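Local coordinates for major capsid protein (Faustovirus, PDB 5J7O) that probably builds the icosahedral shell of a large double-stranded DNA virus as a trimeric double jelly-roll capsid protein, at residues B[174-179]-B[284-289]; B[449-454]-B[607-612]; B[468-473]-B[518-523]. All blocks are in the same frame, centred on the assembly; numbering follows the deposited sequence.

Contact 1. Residues B[174-179]-B[284-289]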
loop_
_atom_site.group_PDB
_atom_site.type_symbol
_atom_site.label_atom_id
_atom_site.label_comp_id
_atom_site.label_asym_id
_atom_site.label_seq_id
_atom_site.Cartn_x
_atom_site.Cartn_y
_atom_site.Cartn_z
ATOM N N PHE B 174 18.879 22.488 -9.068
ATOM C CA PHE B 174 18.485 21.898 -7.801
ATOM C C PHE B 174 19.352 20.675 -7.508
ATOM O O PHE B 174 20.102 20.192 -8.360
ATOM C CB PHE B 174 17.003 21.516 -7.813
ATOM C CG PHE B 174 16.067 22.690 -7.679
ATOM C CD1 PHE B 174 16.553 23.986 -7.610
ATOM C CD2 PHE B 174 14.697 22.492 -7.608
ATOM C CE1 PHE B 174 15.690 25.061 -7.485
ATOM C CE2 PHE B 174 13.831 23.561 -7.480
ATOM C CZ PHE B 174 14.328 24.848 -7.418
ATOM N N VAL B 175 19.248 20.175 -6.281
ATOM C CA VAL B 175 20.000 19.001 -5.862
ATOM C C VAL B 175 19.031 17.937 -5.376
ATOM O O VAL B 175 17.940 18.230 -4.873
ATOM C CB VAL B 175 21.044 19.329 -4.773
ATOM C CG1 VAL B 175 22.197 20.124 -5.368
ATOM C CG2 VAL B 175 20.403 20.095 -3.632
ATOM N N ARG B 176 19.439 16.684 -5.547
ATOM C CA ARG B 176 18.658 15.539 -5.117
ATOM C C ARG B 176 19.617 14.458 -4.656
ATOM O O ARG B 176 20.773 14.414 -5.085
ATOM C CB ARG B 176 17.774 14.999 -6.244
ATOM C CG ARG B 176 18.306 13.726 -6.876
ATOM C CD ARG B 176 17.686 13.487 -8.238
ATOM N NE ARG B 176 16.235 13.321 -8.182
ATOM C CZ ARG B 176 15.422 13.493 -9.223
ATOM N NH1 ARG B 176 15.912 13.852 -10.403
ATOM N NH2 ARG B 176 14.117 13.312 -9.085
ATOM N N TYR B 177 19.131 13.586 -3.782
ATOM C CA TYR B 177 19.859 12.383 -3.413
ATOM C C TYR B 177 19.414 11.209 -4.276
ATOM O O TYR B 177 18.277 11.156 -4.754
ATOM C CB TYR B 177 19.658 12.051 -1.931
ATOM C CG TYR B 177 20.550 12.850 -1.009
ATOM C CD1 TYR B 177 20.133 14.071 -0.491
ATOM C CD2 TYR B 177 21.816 12.393 -0.672
ATOM C CE1 TYR B 177 20.954 14.811 0.347
ATOM C CE2 TYR B 177 22.644 13.125 0.164
ATOM C CZ TYR B 177 22.207 14.331 0.669
ATOM O OH TYR B 177 23.029 15.059 1.500
ATOM N N CYS B 178 20.330 10.269 -4.483
ATOM C CA CYS B 178 19.957 9.027 -5.136
ATOM C C CYS B 178 18.958 8.268 -4.266
ATOM O O CYS B 178 18.826 8.518 -3.065
ATOM C CB CYS B 178 21.189 8.172 -5.400
ATOM S SG CYS B 178 21.932 7.458 -3.918
ATOM N N GLU B 179 18.217 7.361 -4.893
ATOM C CA GLU B 179 17.269 6.553 -4.141
ATOM C C GLU B 179 18.016 5.624 -3.196
ATOM O O GLU B 179 19.056 5.056 -3.547
ATOM C CB GLU B 179 16.368 5.757 -5.081
ATOM C CG GLU B 179 15.292 6.600 -5.740
ATOM C CD GLU B 179 14.225 5.766 -6.413
ATOM O OE1 GLU B 179 14.553 4.668 -6.907
ATOM O OE2 GLU B 179 13.055 6.205 -6.439
ATOM N N GLN B 284 14.958 12.676 -2.217
ATOM C CA GLN B 284 14.998 12.358 -3.639
ATOM C C GLN B 284 14.324 13.410 -4.510
ATOM O O GLN B 284 14.543 13.417 -5.727
ATOM C CB GLN B 284 14.352 10.993 -3.902
ATOM C CG GLN B 284 15.230 9.806 -3.533
ATOM C CD GLN B 284 15.366 9.611 -2.035
ATOM O OE1 GLN B 284 14.399 9.765 -1.289
ATOM N NE2 GLN B 284 16.568 9.271 -1.589
ATOM N N THR B 285 13.520 14.289 -3.926
ATOM C CA THR B 285 12.866 15.342 -4.697
ATOM C C THR B 285 13.819 16.518 -4.880
ATOM O O THR B 285 14.383 17.009 -3.896
ATOM C CB THR B 285 11.585 15.801 -4.000
ATOM O OG1 THR B 285 10.614 14.749 -4.037
ATOM C CG2 THR B 285 11.012 17.032 -4.684
ATOM N N PRO B 286 14.028 16.989 -6.110
ATOM C CA PRO B 286 14.995 18.074 -6.335
ATOM C C PRO B 286 14.561 19.360 -5.645
ATOM O O PRO B 286 13.411 19.788 -5.757
ATOM C CB PRO B 286 15.004 18.230 -7.861
ATOM C CG PRO B 286 14.431 16.950 -8.390
ATOM C CD PRO B 286 13.436 16.504 -7.367
ATOM N N LYS B 287 15.500 19.977 -4.929
ATOM C CA LYS B 287 15.232 21.195 -4.179
ATOM C C LYS B 287 16.379 22.175 -4.365
ATOM O O LYS B 287 17.517 21.779 -4.635
ATOM C CB LYS B 287 15.044 20.913 -2.682
ATOM C CG LYS B 287 13.908 19.963 -2.354
ATOM C CD LYS B 287 13.803 19.742 -0.855
ATOM C CE LYS B 287 12.646 18.820 -0.512
ATOM N NZ LYS B 287 12.471 18.676 0.960
ATOM N N ALA B 288 16.067 23.467 -4.213
ATOM C CA ALA B 288 17.115 24.484 -4.212
ATOM C C ALA B 288 18.136 24.209 -3.118
ATOM O O ALA B 288 19.343 24.387 -3.322
ATOM C CB ALA B 288 16.501 25.873 -4.041
ATOM N N THR B 289 17.671 23.764 -1.952
ATOM C CA THR B 289 18.543 23.337 -0.867
ATOM C C THR B 289 17.980 22.056 -0.276
ATOM O O THR B 289 16.828 22.030 0.168
ATOM C CB THR B 289 18.664 24.414 0.216
ATOM O OG1 THR B 289 19.329 25.564 -0.320
ATOM C CG2 THR B 289 19.454 23.884 1.405
#

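Contact 2. Residues B[449-454]-B[607-612]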
loop_
_atom_site.group_PDB
_atom_site.type_symbol
_atom_site.label_atom_id
_atom_site.label_comp_id
_atom_site.label_asym_id
_atom_site.label_seq_id
_atom_site.Cartn_x
_atom_site.Cartn_y
_atom_site.Cartn_z
ATOM N N LEU B 449 20.039 -13.266 -6.804
ATOM C CA LEU B 449 20.558 -13.237 -8.164
ATOM C C LEU B 449 20.002 -12.043 -8.929
ATOM O O LEU B 449 18.862 -11.620 -8.717
ATOM C CB LEU B 449 20.224 -14.534 -8.918
ATOM C CG LEU B 449 20.806 -14.669 -10.328
ATOM C CD1 LEU B 449 22.328 -14.680 -10.284
ATOM C CD2 LEU B 449 20.274 -15.911 -11.027
ATOM N N GLY B 450 20.826 -11.510 -9.825
ATOM C CA GLY B 450 20.408 -10.435 -10.702
ATOM C C GLY B 450 21.413 -10.233 -11.813
ATOM O O GLY B 450 22.587 -10.596 -11.691
ATOM N N LEU B 451 20.928 -9.650 -12.910
ATOM C CA LEU B 451 21.754 -9.304 -14.069
ATOM C C LEU B 451 21.528 -7.817 -14.331
ATOM O O LEU B 451 20.641 -7.437 -15.099
ATOM C CB LEU B 451 21.401 -10.164 -15.282
ATOM C CG LEU B 451 22.300 -10.047 -16.517
ATOM C CD1 LEU B 451 23.741 -10.391 -16.177
ATOM C CD2 LEU B 451 21.790 -10.935 -17.640
ATOM N N ARG B 452 22.336 -6.980 -13.683
ATOM C CA ARG B 452 22.110 -5.542 -13.681
ATOM C C ARG B 452 22.838 -4.891 -14.850
ATOM O O ARG B 452 24.057 -5.071 -14.981
ATOM C CB ARG B 452 22.585 -4.934 -12.372
ATOM C CG ARG B 452 22.610 -3.418 -12.364
ATOM C CD ARG B 452 23.816 -2.904 -11.597
ATOM N NE ARG B 452 23.495 -2.527 -10.226
ATOM C CZ ARG B 452 24.406 -2.226 -9.307
ATOM N NH1 ARG B 452 25.696 -2.272 -9.613
ATOM N NH2 ARG B 452 24.029 -1.885 -8.084
ATOM N N PRO B 453 22.149 -4.137 -15.707
ATOM C CA PRO B 453 22.841 -3.455 -16.808
ATOM C C PRO B 453 23.872 -2.470 -16.279
ATOM O O PRO B 453 23.627 -1.745 -15.312
ATOM C CB PRO B 453 21.707 -2.738 -17.551
ATOM C CG PRO B 453 20.458 -3.450 -17.138
ATOM C CD PRO B 453 20.697 -3.897 -15.730
ATOM N N ALA B 454 25.039 -2.453 -16.930
ATOM C CA ALA B 454 26.124 -1.583 -16.488
ATOM C C ALA B 454 25.727 -0.114 -16.531
ATOM O O ALA B 454 26.236 0.690 -15.741
ATOM C CB ALA B 454 27.368 -1.820 -17.344
ATOM N N CYS B 607 26.123 -6.290 -18.927
ATOM C CA CYS B 607 25.448 -6.431 -17.648
ATOM C C CYS B 607 26.349 -7.170 -16.670
ATOM O O CYS B 607 27.285 -7.872 -17.062
ATOM C CB CYS B 607 24.113 -7.175 -17.792
ATOM S SG CYS B 607 22.951 -6.437 -18.962
ATOM N N ASP B 608 26.053 -7.004 -15.385
ATOM C CA ASP B 608 26.793 -7.645 -14.307
ATOM C C ASP B 608 25.905 -8.700 -13.660
ATOM O O ASP B 608 24.850 -8.372 -13.108
ATOM C CB ASP B 608 27.247 -6.620 -13.268
ATOM C CG ASP B 608 28.220 -5.605 -13.835
ATOM O OD1 ASP B 608 29.031 -5.979 -14.706
ATOM O OD2 ASP B 608 28.174 -4.432 -13.406
ATOM N N LEU B 609 26.330 -9.960 -13.730
ATOM C CA LEU B 609 25.602 -11.044 -13.071
ATOM C C LEU B 609 25.984 -11.039 -11.598
ATOM O O LEU B 609 27.072 -11.481 -11.221
ATOM C CB LEU B 609 25.910 -12.387 -13.720
ATOM C CG LEU B 609 24.961 -13.499 -13.262
ATOM C CD1 LEU B 609 23.562 -13.268 -13.818
ATOM C CD2 LEU B 609 25.481 -14.872 -13.648
ATOM N N ILE B 610 25.085 -10.535 -10.760
ATOM C CA ILE B 610 25.330 -10.376 -9.333
ATOM C C ILE B 610 24.766 -11.591 -8.610
ATOM O O ILE B 610 23.571 -11.893 -8.724
ATOM C CB ILE B 610 24.708 -9.076 -8.804
ATOM C CG1 ILE B 610 25.234 -7.880 -9.601
ATOM C CG2 ILE B 610 24.997 -8.910 -7.322
ATOM C CD1 ILE B 610 24.527 -6.582 -9.295
ATOM N N SER B 611 25.623 -12.289 -7.867
ATOM C CA SER B 611 25.237 -13.481 -7.117
ATOM C C SER B 611 25.752 -13.338 -5.691
ATOM O O SER B 611 26.966 -13.327 -5.464
ATOM C CB SER B 611 25.787 -14.747 -7.773
ATOM O OG SER B 611 25.678 -15.861 -6.902
ATOM N N ILE B 612 24.831 -13.234 -4.737
ATOM C CA ILE B 612 25.158 -13.034 -3.330
ATOM C C ILE B 612 24.504 -14.159 -2.544
ATOM O O ILE B 612 23.278 -14.172 -2.368
ATOM C CB ILE B 612 24.691 -11.665 -2.821
ATOM C CG1 ILE B 612 25.340 -10.550 -3.641
ATOM C CG2 ILE B 612 25.014 -11.508 -1.343
ATOM C CD1 ILE B 612 24.829 -9.180 -3.302
#

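Contact 3. Residues B[468-473]-B[518-523]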
loop_
_atom_site.group_PDB
_atom_site.type_symbol
_atom_site.label_atom_id
_atom_site.label_comp_id
_atom_site.label_asym_id
_atom_site.label_seq_id
_atom_site.Cartn_x
_atom_site.Cartn_y
_atom_site.Cartn_z
ATOM N N TRP B 468 20.278 2.758 -10.110
ATOM C CA TRP B 468 21.459 2.063 -9.606
ATOM C C TRP B 468 21.099 0.789 -8.849
ATOM O O TRP B 468 21.853 -0.190 -8.893
ATOM C CB TRP B 468 22.287 2.997 -8.722
ATOM C CG TRP B 468 21.727 3.206 -7.353
ATOM C CD1 TRP B 468 20.850 4.176 -6.963
ATOM C CD2 TRP B 468 22.009 2.428 -6.185
ATOM N NE1 TRP B 468 20.568 4.049 -5.624
ATOM C CE2 TRP B 468 21.266 2.982 -5.124
ATOM C CE3 TRP B 468 22.817 1.315 -5.934
ATOM C CZ2 TRP B 468 21.307 2.461 -3.833
ATOM C CZ3 TRP B 468 22.857 0.800 -4.652
ATOM C CH2 TRP B 468 22.107 1.373 -3.619
ATOM N N HIS B 469 19.960 0.771 -8.157
ATOM C CA HIS B 469 19.550 -0.414 -7.416
ATOM C C HIS B 469 18.614 -1.322 -8.206
ATOM O O HIS B 469 18.319 -2.431 -7.747
ATOM C CB HIS B 469 18.887 -0.011 -6.091
ATOM C CG HIS B 469 17.636 0.793 -6.256
ATOM N ND1 HIS B 469 16.394 0.216 -6.417
ATOM C CD2 HIS B 469 17.434 2.132 -6.281
ATOM C CE1 HIS B 469 15.482 1.164 -6.535
ATOM N NE2 HIS B 469 16.086 2.335 -6.457
ATOM N N HIS B 470 18.156 -0.893 -9.378
ATOM C CA HIS B 470 17.308 -1.744 -10.199
ATOM C C HIS B 470 18.132 -2.831 -10.878
ATOM O O HIS B 470 19.253 -2.591 -11.336
ATOM C CB HIS B 470 16.578 -0.910 -11.248
ATOM C CG HIS B 470 15.445 -0.102 -10.696
ATOM N ND1 HIS B 470 14.146 -0.562 -10.677
ATOM C CD2 HIS B 470 15.413 1.138 -10.152
ATOM C CE1 HIS B 470 13.362 0.359 -10.143
ATOM N NE2 HIS B 470 14.107 1.400 -9.816
ATOM N N LEU B 471 17.565 -4.033 -10.947
ATOM C CA LEU B 471 18.230 -5.178 -11.554
ATOM C C LEU B 471 17.768 -5.441 -12.983
ATOM O O LEU B 471 18.109 -6.485 -13.550
ATOM C CB LEU B 471 18.019 -6.426 -10.694
ATOM C CG LEU B 471 18.535 -6.333 -9.257
ATOM C CD1 LEU B 471 18.315 -7.642 -8.512
ATOM C CD2 LEU B 471 20.007 -5.940 -9.238
ATOM N N THR B 472 17.003 -4.530 -13.573
ATOM C CA THR B 472 16.564 -4.630 -14.958
ATOM C C THR B 472 17.029 -3.404 -15.734
ATOM O O THR B 472 17.657 -2.491 -15.191
ATOM C CB THR B 472 15.040 -4.761 -15.057
ATOM O OG1 THR B 472 14.420 -3.579 -14.535
ATOM C CG2 THR B 472 14.552 -5.965 -14.285
ATOM N N SER B 473 16.706 -3.394 -17.023
ATOM C CA SER B 473 16.911 -2.227 -17.869
ATOM C C SER B 473 15.647 -1.378 -17.830
ATOM O O SER B 473 14.555 -1.871 -18.134
ATOM C CB SER B 473 17.240 -2.644 -19.299
ATOM O OG SER B 473 17.498 -1.512 -20.112
ATOM N N PRO B 518 8.721 4.459 -15.010
ATOM C CA PRO B 518 9.882 3.570 -15.156
ATOM C C PRO B 518 9.449 2.194 -15.639
ATOM O O PRO B 518 8.848 1.415 -14.893
ATOM C CB PRO B 518 10.465 3.527 -13.736
ATOM C CG PRO B 518 9.295 3.779 -12.848
ATOM C CD PRO B 518 8.384 4.712 -13.598
ATOM N N VAL B 519 9.751 1.894 -16.900
ATOM C CA VAL B 519 9.365 0.636 -17.528
ATOM C C VAL B 519 10.544 -0.322 -17.449
ATOM O O VAL B 519 11.636 -0.020 -17.946
ATOM C CB VAL B 519 8.922 0.848 -18.984
ATOM C CG1 VAL B 519 8.532 -0.479 -19.616
ATOM C CG2 VAL B 519 7.764 1.833 -19.044
ATOM N N GLU B 520 10.324 -1.482 -16.835
ATOM C CA GLU B 520 11.382 -2.455 -16.605
ATOM C C GLU B 520 11.405 -3.491 -17.723
ATOM O O GLU B 520 10.373 -4.085 -18.051
ATOM C CB GLU B 520 11.186 -3.146 -15.256
ATOM C CG GLU B 520 11.264 -2.214 -14.061
ATOM C CD GLU B 520 10.802 -2.875 -12.777
ATOM O OE1 GLU B 520 9.636 -2.663 -12.382
ATOM O OE2 GLU B 520 11.603 -3.617 -12.169
ATOM N N THR B 521 12.586 -3.705 -18.300
ATOM C CA THR B 521 12.816 -4.754 -19.289
ATOM C C THR B 521 13.703 -5.809 -18.640
ATOM O O THR B 521 14.872 -5.542 -18.338
ATOM C CB THR B 521 13.463 -4.193 -20.555
ATOM O OG1 THR B 521 12.627 -3.171 -21.112
ATOM C CG2 THR B 521 13.660 -5.297 -21.586
ATOM N N GLU B 522 13.145 -6.999 -18.420
ATOM C CA GLU B 522 13.876 -8.055 -17.731
ATOM C C GLU B 522 15.138 -8.431 -18.497
ATOM O O GLU B 522 15.139 -8.516 -19.729
ATOM C CB GLU B 522 12.987 -9.286 -17.548
ATOM C CG GLU B 522 11.816 -9.078 -16.597
ATOM C CD GLU B 522 10.920 -10.300 -16.489
ATOM O OE1 GLU B 522 11.429 -11.433 -16.629
ATOM O OE2 GLU B 522 9.702 -10.125 -16.268
ATOM N N THR B 523 16.223 -8.648 -17.754
ATOM C CA THR B 523 17.497 -9.052 -18.336
ATOM C C THR B 523 17.747 -10.551 -18.248
ATOM O O THR B 523 18.642 -11.052 -18.935
ATOM C CB THR B 523 18.656 -8.307 -17.658
ATOM O OG1 THR B 523 18.599 -8.511 -16.241
ATOM C CG2 THR B 523 18.581 -6.815 -17.958
HETATM O O HOH W 1 14.181 -2.963 -11.994
HETATM O O HOH W 2 13.172 -0.757 -20.374
#

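Contact 1. Residues B[174-179]-B[284-289]
Val175 and Lys287 form a single antiparallel hydrogen-bonded bridge, the point where strand 170-177 of a double jelly-roll capsid protein picks up the loop between strands 273-280 and 293-298. Two backbone bonds make the bridge: Val175 N to Lys287 O at 2.9 Å and Lys287 N back to Val175 O. Pro286 CA adds a CA-H...O contact to the same Val175 O.

The apolar part is the Phe174 ring. With CG anti to the carbonyl carbon (chi1 -75°), the ring lies against the peptide joining Lys287 to Ala288, and Ala288 N sits 3.4 Å above the plane over the ring centre. Ala288 CB meets ring atom CE1 at 3.6 Å, while Pro286 CB packs on Phe174 CB. Beyond the segments, Leu238 of a second subunit packs on Phe174.

Polar side chains grip backbone carbonyls farther along. Arg176 turns NE to Gln284 O at 3.0 Å, with NH2 adding a weak bond to the same oxygen; Pro286 CG lies over one face of the guanidinium, and Trp465 forms a cation-pi contact with Arg176. The Gln284 chain, bent at chi2 (73°), folds its amide back toward residues 177-179. Its NE2 donates to Cys178 O at 2.8 Å, approaching from 39° above the carbonyl plane although Cys178 O lies in the plane of the amide.

Contact 2. Residues B[449-454]-B[607-612]
Leu451 and Leu609 form the central non-hydrogen-bonded pair of an antiparallel pairing between strand segments 449-453 and 607-612, whose axes run at 158° and approach to 4.3 Å. Hydrogen-bonded pairs lie before and after it: Gly450 with Ile610, where Ile610 N reaches Gly450 O at 2.7 Å, and Arg452 with Asp608, where Asp608 N reaches Arg452 O at 2.8 Å.

On the face carrying the leucines, Leu451 CD1 touches both Leu609 CD1, at 3.7 Å, and Cys607 CB, at 3.6 Å. Leu451 holds CG anti to its backbone nitrogen (chi1 -172°), which brings this methyl over the neighbouring strand. Leu449 CD1 also reaches Leu609 CD1, at 4.0 Å. Cys607 SG rests against Pro453 CA at 3.7 Å. Ile594 and Tyr596 of strand 592-597 pack against this face.

On the opposite face, Ile610 CD1 lies against Arg452 CB and over one guanidinium face, offset toward the rim. Arg452 NH1 and Asp608 OD2 stay 5.0 Å apart, not in contact; Asp608 OD1 forms its salt bridge with Arg427, while Leu204 of helix 203-212 covers Arg452 and Ile610. Such antiparallel strands, facing a second sheet through an apolar layer, are characteristic of a jelly-roll beta-sandwich.

Contact 3. Residues B[468-473]-B[518-523]
The His470 imidazole turns its edge to the Glu520 carboxylate: Glu520 OE2 lies near the ring plane, 4.2 Å from His470 ND1, and water 1 occupies the space between them, also in that plane. Within the loop, His470 CD2 lies over one face of the His469 imidazole, offset toward its rim, Trp468 NE1 lies in plane at the edge of that ring, and His469 CB sits over the centre of a Trp468 face. This is where the loop after helix 464-467 enters strand 473-490, which pairs with strand 503-521 in the double jelly-roll protein.

Water 1 collects three side chains. It bonds to His470 ND1 at 2.7 Å, donates to Glu520 OE2, and accepts from Thr472 OG1 at 2.6 Å. Thr472 OG1 stands between its own backbone N and carbonyl carbon (chi1 63°), a rotation that points it at the Glu520 chain, which the threonine crosses obliquely, 3.3 Å from Glu520 CB. Glu520 OE2 has a second partner in Lys564 N, so this one oxygen takes two hydrogen bonds; a positive charge on the histidine would probably be favoured by the carboxylate.

The strands begin their pairing at Ser473 and Thr521, an antiparallel hydrogen-bonded pair. Ser473 N donates to Thr521 O at 3.1 Å; Thr521 N donates to Ser473 O at 2.7 Å, in the carbonyl plane. Thr523 CG2 approaches Ser473 N, while its hydroxyl bonds to Leu451 O. Water 2 donates to Ser473 O at 2.9 Å and also bonds to Thr521 OG1, at 2.6 Å.

How the contacts relate
Contact 2 is the most buried of the three, touched by no other subunit and held by regular strand pairing with an apolar face. Contact 1 is also largely buried but abuts a second subunit, and side-chain bonds to carbonyls supplement its single bridge. Contact 3 is partly buried and meets both neighbouring subunits, through Pro518 and Val519; two waters supplement its direct backbone pair. Contacts 2 and 3 adjoin, their centres about 11 Å apart: Pro453 packs on Thr472, and Arg452 on the loop at 468-470. Contact 1 reaches contact 3 through Glu179, whose backbone and carboxylate oxygens meet Trp468 and His469, but its nearest atoms stay about 10 Å from contact 2.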